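Local coordinates for protein group 3 allergen SMIPP-S Yv6023A04 (Sarcoptes scabiei type hominis, PDB 3H7O) that is an inactivated paralogue of the trypsin-like serine proteases, keeping their fold but probably lacking their proteolytic activity, at residues Thr157-Ile162 against Pro201-Gly206; Pro12-Val17 against Leu125-Gly130. The protein carries 3 engineered substitutions. All blocks are in the same frame, centred on the assembly; numbering follows the deposited sequence.

Both contacts belong to one chymotrypsin-type fold of two beta-barrel halves, the first built from the N-terminal part of the chain. Contact 2 lies near the centre of the molecule and joins the two halves, strand 14-19 of the first meeting strand 123-128 of the second. Contact 1 sits at the surface of the second half, where the end of helix 152-159 meets the loop linking strands 192-197 and 209-213. Their centres are 24 Å apart and their nearest atoms about 10 Å, without touching. Along the chain they come in series: contact 2 is closed by residue 130, before contact 1 opens at residue 157. One contact thus unites the halves, and the other packs a helix end against a surface loop within the second half.

Contact 1. Residues Thr157-Ile162 against Pro201-Gly206; sequences TKYGPI and PKRPEG. With SO4 (sulfate ion), chain D.
The C-terminal end of helix 152-159 packs, through Lys158, Tyr159 and the nearby Ile162, on the loop between strands 192-197 and 209-213. Tyr159 crosses the root of Arg203, its CE2 lying 3.6 Å from Arg203 CB, while Pro204 CD sits over one ring face. Arg203 leaves its backbone with CG between N and the carbonyl carbon (chi1 78°) and then runs extended past the phenol, and the guanidinium and ring planes are 70° apart. A water lying in the ring plane donates to Tyr159 OH over 2.8 Å and accepts from Arg203 NH1. The same hydroxyl is hydrogen-bonded to Pro208 O, and Arg203 NH1 also forms a salt bridge with Glu209. The corresponding loops of active trypsin-like proteases border the substrate-binding cleft; here the tyrosine ties helix end and loop together. Beyond the helix, a type II' turn from Tyr159 to Ile162 brings the isoleucine back, and its CD1 rests 3.7 Å from Lys202 O. Pro204 CG presses closely on the backbone, 3.1 Å from Lys158 O. Farther out a water accepts from Lys158 NZ at 2.7 Å and donates to Gly206 O. Gly206 N gives a nearly straight bond of 2.7 Å (168°) to O4 of a sulfate, probably from the crystallisation liquor, which Ser177 also holds.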
ATOM      1  N   THR A 157      16.374  14.254  -6.729  1.00 26.67           N
ATOM      2  CA  THR A 157      17.266  15.284  -6.177  1.00 27.76           C
ATOM      3  C   THR A 157      16.763  15.795  -4.817  1.00 27.33           C
ATOM      4  O   THR A 157      17.563  16.108  -3.940  1.00 27.16           O
ATOM      5  CB  THR A 157      17.601  16.441  -7.180  1.00 28.42           C
ATOM      6  OG1 THR A 157      18.213  17.536  -6.486  1.00 30.25           O
ATOM      7  CG2 THR A 157      16.370  16.953  -7.893  1.00 31.58           C
ATOM      8  N   LYS A 158      15.442  15.841  -4.640  1.00 26.54           N
ATOM      9  CA  LYS A 158      14.854  16.237  -3.357  1.00 26.99           C
ATOM     10  C   LYS A 158      15.133  15.217  -2.253  1.00 26.86           C
ATOM     11  O   LYS A 158      15.302  15.588  -1.091  1.00 27.34           O
ATOM     12  CB  LYS A 158      13.350  16.486  -3.493  1.00 27.28           C
ATOM     13  CG  LYS A 158      13.018  17.805  -4.162  1.00 27.07           C
ATOM     14  CD  LYS A 158      11.524  17.996  -4.337  1.00 29.15           C
ATOM     15  CE  LYS A 158      11.234  19.319  -5.014  1.00 30.95           C
ATOM     16  NZ  LYS A 158       9.777  19.577  -5.125  1.00 32.25           N
ATOM     17  N   TYR A 159      15.191  13.940  -2.625  1.00 26.23           N
ATOM     18  CA  TYR A 159      15.503  12.873  -1.675  1.00 26.81           C
ATOM     19  C   TYR A 159      16.995  12.756  -1.366  1.00 27.05           C
ATOM     20  O   TYR A 159      17.386  12.043  -0.438  1.00 26.32           O
ATOM     21  CB  TYR A 159      14.922  11.537  -2.149  1.00 26.39           C
ATOM     22  CG  TYR A 159      13.524  11.298  -1.633  1.00 26.61           C
ATOM     23  CD1 TYR A 159      12.419  11.919  -2.225  1.00 24.71           C
ATOM     24  CD2 TYR A 159      13.304  10.460  -0.540  1.00 26.83           C
ATOM     25  CE1 TYR A 159      11.125  11.704  -1.738  1.00 25.39           C
ATOM     26  CE2 TYR A 159      12.019  10.233  -0.053  1.00 29.91           C
ATOM     27  CZ  TYR A 159      10.935  10.857  -0.651  1.00 26.64           C
ATOM     28  OH  TYR A 159       9.664  10.620  -0.158  1.00 28.26           O
ATOM     29  N   GLY A 160      17.812  13.466  -2.141  1.00 28.79           N
ATOM     30  CA  GLY A 160      19.246  13.603  -1.881  1.00 29.35           C
ATOM     31  C   GLY A 160      20.003  12.290  -1.779  1.00 29.48           C
ATOM     32  O   GLY A 160      20.057  11.534  -2.745  1.00 29.67           O
ATOM     33  N   PRO A 161      20.587  12.008  -0.599  1.00 29.80           N
ATOM     34  CA  PRO A 161      21.397  10.802  -0.396  1.00 29.16           C
ATOM     35  C   PRO A 161      20.588   9.505  -0.302  1.00 28.19           C
ATOM     36  O   PRO A 161      21.177   8.427  -0.270  1.00 27.87           O
ATOM     37  CB  PRO A 161      22.105  11.079   0.933  1.00 29.54           C
ATOM     38  CG  PRO A 161      21.186  11.991   1.660  1.00 30.85           C
ATOM     39  CD  PRO A 161      20.568  12.864   0.602  1.00 30.13           C
ATOM     40  N   ILE A 162      19.260   9.616  -0.245  1.00 26.92           N
ATOM     41  CA  ILE A 162      18.376   8.452  -0.180  1.00 26.42           C
ATOM     42  C   ILE A 162      18.177   7.863  -1.576  1.00 25.48           C
ATOM     43  O   ILE A 162      17.650   8.528  -2.475  1.00 24.51           O
ATOM     44  CB  ILE A 162      17.001   8.798   0.464  1.00 26.38           C
ATOM     45  CG1 ILE A 162      17.174   9.118   1.957  1.00 28.39           C
ATOM     46  CG2 ILE A 162      15.992   7.658   0.256  1.00 27.86           C
ATOM     47  CD1 ILE A 162      15.921   9.648   2.646  1.00 28.78           C
ATOM     48  N   PRO A 201      11.378   7.046   6.360  1.00 31.53           N
ATOM     49  CA  PRO A 201      11.367   7.806   7.618  1.00 32.06           C
ATOM     50  C   PRO A 201      12.369   8.965   7.660  1.00 32.09           C
ATOM     51  O   PRO A 201      12.113   9.976   8.317  1.00 31.91           O
ATOM     52  CB  PRO A 201      11.727   6.750   8.675  1.00 32.32           C
ATOM     53  CG  PRO A 201      12.298   5.592   7.906  1.00 32.98           C
ATOM     54  CD  PRO A 201      11.580   5.607   6.600  1.00 31.99           C
ATOM     55  N   LYS A 202      13.491   8.822   6.958  1.00 31.38           N
ATOM     56  CA  LYS A 202      14.550   9.834   6.995  1.00 31.81           C
ATOM     57  C   LYS A 202      14.447  10.875   5.875  1.00 30.91           C
ATOM     58  O   LYS A 202      15.358  11.685   5.692  1.00 30.32           O
ATOM     59  CB  LYS A 202      15.928   9.161   6.995  1.00 32.48           C
ATOM     60  CG  LYS A 202      16.235   8.425   8.289  1.00 36.75           C
ATOM     61  CD  LYS A 202      17.506   7.597   8.192  1.00 40.01           C
ATOM     62  CE  LYS A 202      17.718   6.769   9.459  1.00 42.50           C
ATOM     63  NZ  LYS A 202      16.616   5.782   9.693  1.00 41.46           N
ATOM     64  N   ARG A 203      13.330  10.863   5.150  1.00 30.18           N
ATOM     65  CA  ARG A 203      13.115  11.781   4.029  1.00 29.90           C
ATOM     66  C   ARG A 203      13.170  13.252   4.457  1.00 29.03           C
ATOM     67  O   ARG A 203      12.877  13.574   5.614  1.00 29.04           O
ATOM     68  CB  ARG A 203      11.789  11.475   3.332  1.00 30.06           C
ATOM     69  CG  ARG A 203      10.556  11.993   4.048  1.00 33.05           C
ATOM     70  CD  ARG A 203       9.313  11.430   3.411  1.00 36.86           C
ATOM     71  NE  ARG A 203       8.158  12.307   3.578  1.00 36.49           N
ATOM     72  CZ  ARG A 203       6.905  11.950   3.317  1.00 37.55           C
ATOM     73  NH1 ARG A 203       6.632  10.722   2.889  1.00 34.71           N
ATOM     74  NH2 ARG A 203       5.924  12.820   3.494  1.00 37.57           N
ATOM     75  N   PRO A 204      13.554  14.149   3.530  1.00 28.45           N
ATOM     76  CA  PRO A 204      13.664  15.551   3.905  1.00 28.42           C
ATOM     77  C   PRO A 204      12.296  16.197   4.057  1.00 27.64           C
ATOM     78  O   PRO A 204      11.311  15.704   3.513  1.00 28.28           O
ATOM     79  CB  PRO A 204      14.408  16.185   2.720  1.00 27.88           C
ATOM     80  CG  PRO A 204      14.895  15.052   1.891  1.00 29.32           C
ATOM     81  CD  PRO A 204      13.941  13.936   2.126  1.00 28.76           C
ATOM     82  N   GLU A 205      12.252  17.293   4.803  1.00 27.17           N
ATOM     83  CA  GLU A 205      11.054  18.098   4.920  1.00 26.79           C
ATOM     84  C   GLU A 205      10.570  18.530   3.535  1.00 26.25           C
ATOM     85  O   GLU A 205      11.365  18.958   2.695  1.00 25.71           O
ATOM     86  CB  GLU A 205      11.361  19.328   5.766  1.00 27.22           C
ATOM     87  CG  GLU A 205      10.144  20.045   6.291  1.00 28.86           C
ATOM     88  CD  GLU A 205      10.504  21.380   6.893  1.00 29.15           C
ATOM     89  OE1 GLU A 205      10.912  22.286   6.133  1.00 29.61           O
ATOM     90  OE2 GLU A 205      10.388  21.516   8.126  1.00 27.63           O
ATOM     91  N   GLY A 206       9.268  18.394   3.299  1.00 26.41           N
ATOM     92  CA  GLY A 206       8.655  18.853   2.054  1.00 26.51           C
ATOM     93  C   GLY A 206       8.745  17.881   0.891  1.00 25.84           C
ATOM     94  O   GLY A 206       8.195  18.143  -0.179  1.00 26.07           O
TER
HETATM   95  S   SO4 D 230       6.826  17.333   6.041  1.00 63.62           S
HETATM   96  O1  SO4 D 230       6.089  18.412   5.391  1.00 64.19           O
HETATM   97  O2  SO4 D 230       5.937  16.197   6.261  1.00 63.53           O
HETATM   98  O3  SO4 D 230       7.356  17.798   7.320  1.00 64.35           O
HETATM   99  O4  SO4 D 230       7.929  16.934   5.179  1.00 63.85           O
HETATM  100  O   HOH W   1       8.149  19.075  -2.990  1.00 36.27           O
HETATM  101  O   HOH W   2       8.708   8.672   1.660  1.00 30.97           O

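Contact 2. Residues Pro12-Val17 against Leu125-Gly130; sequences PWTVAV and LVSGYG
Thr14 and Ser127 face each other with their hydroxyls, OG1 and OG lying 2.6 Å apart in a short hydrogen bond. The torsions place the two oxygens toward one another: Thr14 holds OG1 beside its backbone N (chi1 -49°), and Ser127 puts OG between its own N and carbonyl carbon (chi1 62°). Thr14 OG1 is also hydrogen-bonded to Val11 O, so two partners hold this oxygen. The methyl branch of Thr14 reaches across as well, CG2 lying 3.7 Å from Ser127 OG. Beside this pair, Trp13 has Pro12 CD over one face of its indole, and its NE1 reaches the other segment through a water lying in the indole plane. This water accepts from Trp13 NE1 at 3.0 Å, donates to Leu125 O and is also hydrogen-bonded to Ser127 OG. At the other end, Tyr129 has Val15 O at its ring edge, near the ring plane and 3.9 Å from CE2, and the ring lies alongside Ala16 CB. A second water donates to both Tyr129 OH, over 2.7 Å, and Thr14 O, and the phenol is bonded further to Ser59 O. The touching parts, 13-16 and 127-129, are 21° apart in direction but belong to different halves of this chymotrypsin-like fold, strand 14-19 to the first barrel and strand 123-128 to the second, and side chains and waters join them here. Pro186 of strand 186-189 adds to the packing around Trp13, Thr14 and Ser127. With every touching residue buried, the interface between the halves is not purely apolar: two hydroxyls, an indole N-H and a phenol bond to one another, to backbone carbonyls or to bridging waters, which implies a junction fixed by direction as well as by packing.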
ATOM      1  N   PRO A  12     -12.664  -0.069  -2.601  1.00 25.41           N
ATOM      2  CA  PRO A  12     -12.937  -1.384  -2.002  1.00 25.51           C
ATOM      3  C   PRO A  12     -11.792  -2.400  -2.063  1.00 26.05           C
ATOM      4  O   PRO A  12     -11.894  -3.476  -1.466  1.00 26.47           O
ATOM      5  CB  PRO A  12     -14.143  -1.886  -2.805  1.00 25.07           C
ATOM      6  CG  PRO A  12     -14.029  -1.208  -4.113  1.00 24.06           C
ATOM      7  CD  PRO A  12     -13.477   0.149  -3.816  1.00 24.11           C
ATOM      8  N   TRP A  13     -10.720  -2.053  -2.769  1.00 27.10           N
ATOM      9  CA  TRP A  13      -9.502  -2.859  -2.824  1.00 26.53           C
ATOM     10  C   TRP A  13      -8.579  -2.605  -1.635  1.00 27.82           C
ATOM     11  O   TRP A  13      -7.595  -3.320  -1.456  1.00 28.38           O
ATOM     12  CB  TRP A  13      -8.744  -2.556  -4.123  1.00 26.75           C
ATOM     13  CG  TRP A  13      -8.691  -1.094  -4.402  1.00 25.05           C
ATOM     14  CD1 TRP A  13      -7.831  -0.186  -3.856  1.00 27.45           C
ATOM     15  CD2 TRP A  13      -9.567  -0.357  -5.259  1.00 26.63           C
ATOM     16  NE1 TRP A  13      -8.107   1.072  -4.333  1.00 27.12           N
ATOM     17  CE2 TRP A  13      -9.170   0.996  -5.196  1.00 25.97           C
ATOM     18  CE3 TRP A  13     -10.650  -0.710  -6.078  1.00 26.97           C
ATOM     19  CZ2 TRP A  13      -9.810   2.000  -5.927  1.00 27.90           C
ATOM     20  CZ3 TRP A  13     -11.290   0.291  -6.805  1.00 26.27           C
ATOM     21  CH2 TRP A  13     -10.864   1.630  -6.722  1.00 25.25           C
ATOM     22  N   THR A  14      -8.887  -1.579  -0.842  1.00 27.46           N
ATOM     23  CA  THR A  14      -8.020  -1.162   0.258  1.00 26.67           C
ATOM     24  C   THR A  14      -8.159  -2.112   1.443  1.00 26.74           C
ATOM     25  O   THR A  14      -9.273  -2.485   1.831  1.00 26.36           O
ATOM     26  CB  THR A  14      -8.334   0.289   0.724  1.00 26.94           C
ATOM     27  OG1 THR A  14      -8.386   1.162  -0.414  1.00 26.70           O
ATOM     28  CG2 THR A  14      -7.274   0.803   1.700  1.00 25.84           C
ATOM     29  N   VAL A  15      -7.019  -2.508   2.004  1.00 25.92           N
ATOM     30  CA  VAL A  15      -7.005  -3.302   3.231  1.00 26.43           C
ATOM     31  C   VAL A  15      -5.962  -2.750   4.194  1.00 26.02           C
ATOM     32  O   VAL A  15      -5.107  -1.950   3.804  1.00 25.90           O
ATOM     33  CB  VAL A  15      -6.737  -4.824   2.975  1.00 26.86           C
ATOM     34  CG1 VAL A  15      -7.726  -5.398   1.978  1.00 25.62           C
ATOM     35  CG2 VAL A  15      -5.310  -5.073   2.512  1.00 27.03           C
ATOM     36  N   ALA A  16      -6.060  -3.168   5.453  1.00 25.64           N
ATOM     37  CA  ALA A  16      -4.996  -2.976   6.425  1.00 25.68           C
ATOM     38  C   ALA A  16      -4.278  -4.302   6.635  1.00 26.18           C
ATOM     39  O   ALA A  16      -4.920  -5.348   6.825  1.00 27.40           O
ATOM     40  CB  ALA A  16      -5.561  -2.460   7.748  1.00 26.65           C
ATOM     41  N   VAL A  17      -2.948  -4.251   6.592  1.00 24.50           N
ATOM     42  CA  VAL A  17      -2.110  -5.401   6.906  1.00 25.39           C
ATOM     43  C   VAL A  17      -1.584  -5.241   8.334  1.00 25.80           C
ATOM     44  O   VAL A  17      -0.809  -4.325   8.622  1.00 26.20           O
ATOM     45  CB  VAL A  17      -0.938  -5.550   5.897  1.00 25.47           C
ATOM     46  CG1 VAL A  17      -0.031  -6.731   6.281  1.00 27.71           C
ATOM     47  CG2 VAL A  17      -1.476  -5.717   4.466  1.00 25.51           C
ATOM     48  N   LEU A 125      -4.903   8.335  -6.833  1.00 25.89           N
ATOM     49  CA  LEU A 125      -5.680   8.298  -5.605  1.00 25.92           C
ATOM     50  C   LEU A 125      -5.057   7.291  -4.652  1.00 25.47           C
ATOM     51  O   LEU A 125      -5.041   6.089  -4.924  1.00 26.37           O
ATOM     52  CB  LEU A 125      -7.150   7.946  -5.903  1.00 25.30           C
ATOM     53  CG  LEU A 125      -8.163   7.844  -4.748  1.00 28.64           C
ATOM     54  CD1 LEU A 125      -8.470   9.209  -4.140  1.00 27.96           C
ATOM     55  CD2 LEU A 125      -9.458   7.183  -5.223  1.00 27.19           C
ATOM     56  N   VAL A 126      -4.525   7.793  -3.541  1.00 24.81           N
ATOM     57  CA  VAL A 126      -3.961   6.941  -2.502  1.00 25.81           C
ATOM     58  C   VAL A 126      -5.013   6.780  -1.405  1.00 26.04           C
ATOM     59  O   VAL A 126      -5.709   7.734  -1.077  1.00 25.51           O
ATOM     60  CB  VAL A 126      -2.619   7.520  -1.947  1.00 26.24           C
ATOM     61  CG1 VAL A 126      -2.805   8.912  -1.340  1.00 27.16           C
ATOM     62  CG2 VAL A 126      -1.974   6.563  -0.942  1.00 26.70           C
ATOM     63  N   SER A 127      -5.151   5.567  -0.872  1.00 26.10           N
ATOM     64  CA  SER A 127      -6.076   5.326   0.237  1.00 26.77           C
ATOM     65  C   SER A 127      -5.430   4.450   1.309  1.00 26.69           C
ATOM     66  O   SER A 127      -4.588   3.598   1.010  1.00 26.60           O
ATOM     67  CB  SER A 127      -7.382   4.696  -0.262  1.00 26.58           C
ATOM     68  OG  SER A 127      -7.136   3.436  -0.870  1.00 26.78           O
ATOM     69  N   GLY A 128      -5.830   4.670   2.558  1.00 27.15           N
ATOM     70  CA  GLY A 128      -5.260   3.949   3.687  1.00 26.18           C
ATOM     71  C   GLY A 128      -5.590   4.592   5.021  1.00 27.25           C
ATOM     72  O   GLY A 128      -6.443   5.478   5.103  1.00 25.84           O
ATOM     73  N   TYR A 129      -4.874   4.160   6.058  1.00 27.71           N
ATOM     74  CA  TYR A 129      -5.292   4.378   7.440  1.00 28.64           C
ATOM     75  C   TYR A 129      -4.291   5.144   8.295  1.00 28.53           C
ATOM     76  O   TYR A 129      -4.604   5.521   9.422  1.00 28.97           O
ATOM     77  CB  TYR A 129      -5.612   3.028   8.096  1.00 28.22           C
ATOM     78  CG  TYR A 129      -6.693   2.256   7.371  1.00 27.60           C
ATOM     79  CD1 TYR A 129      -8.040   2.505   7.630  1.00 26.94           C
ATOM     80  CD2 TYR A 129      -6.369   1.284   6.418  1.00 24.65           C
ATOM     81  CE1 TYR A 129      -9.041   1.805   6.964  1.00 26.90           C
ATOM     82  CE2 TYR A 129      -7.367   0.569   5.750  1.00 24.21           C
ATOM     83  CZ  TYR A 129      -8.699   0.841   6.029  1.00 25.77           C
ATOM     84  OH  TYR A 129      -9.694   0.159   5.376  1.00 27.78           O
ATOM     85  N   GLY A 130      -3.089   5.368   7.766  1.00 29.29           N
ATOM     86  CA  GLY A 130      -2.042   6.062   8.517  1.00 30.13           C
ATOM     87  C   GLY A 130      -1.502   5.218   9.656  1.00 31.39           C
ATOM     88  O   GLY A 130      -1.614   3.987   9.633  1.00 29.81           O
TER
HETATM   89  O   HOH W   3      -6.733   3.681  -3.616  1.00 31.26           O
HETATM   90  O   HOH W   4     -10.561  -2.208   4.390  1.00 25.81           O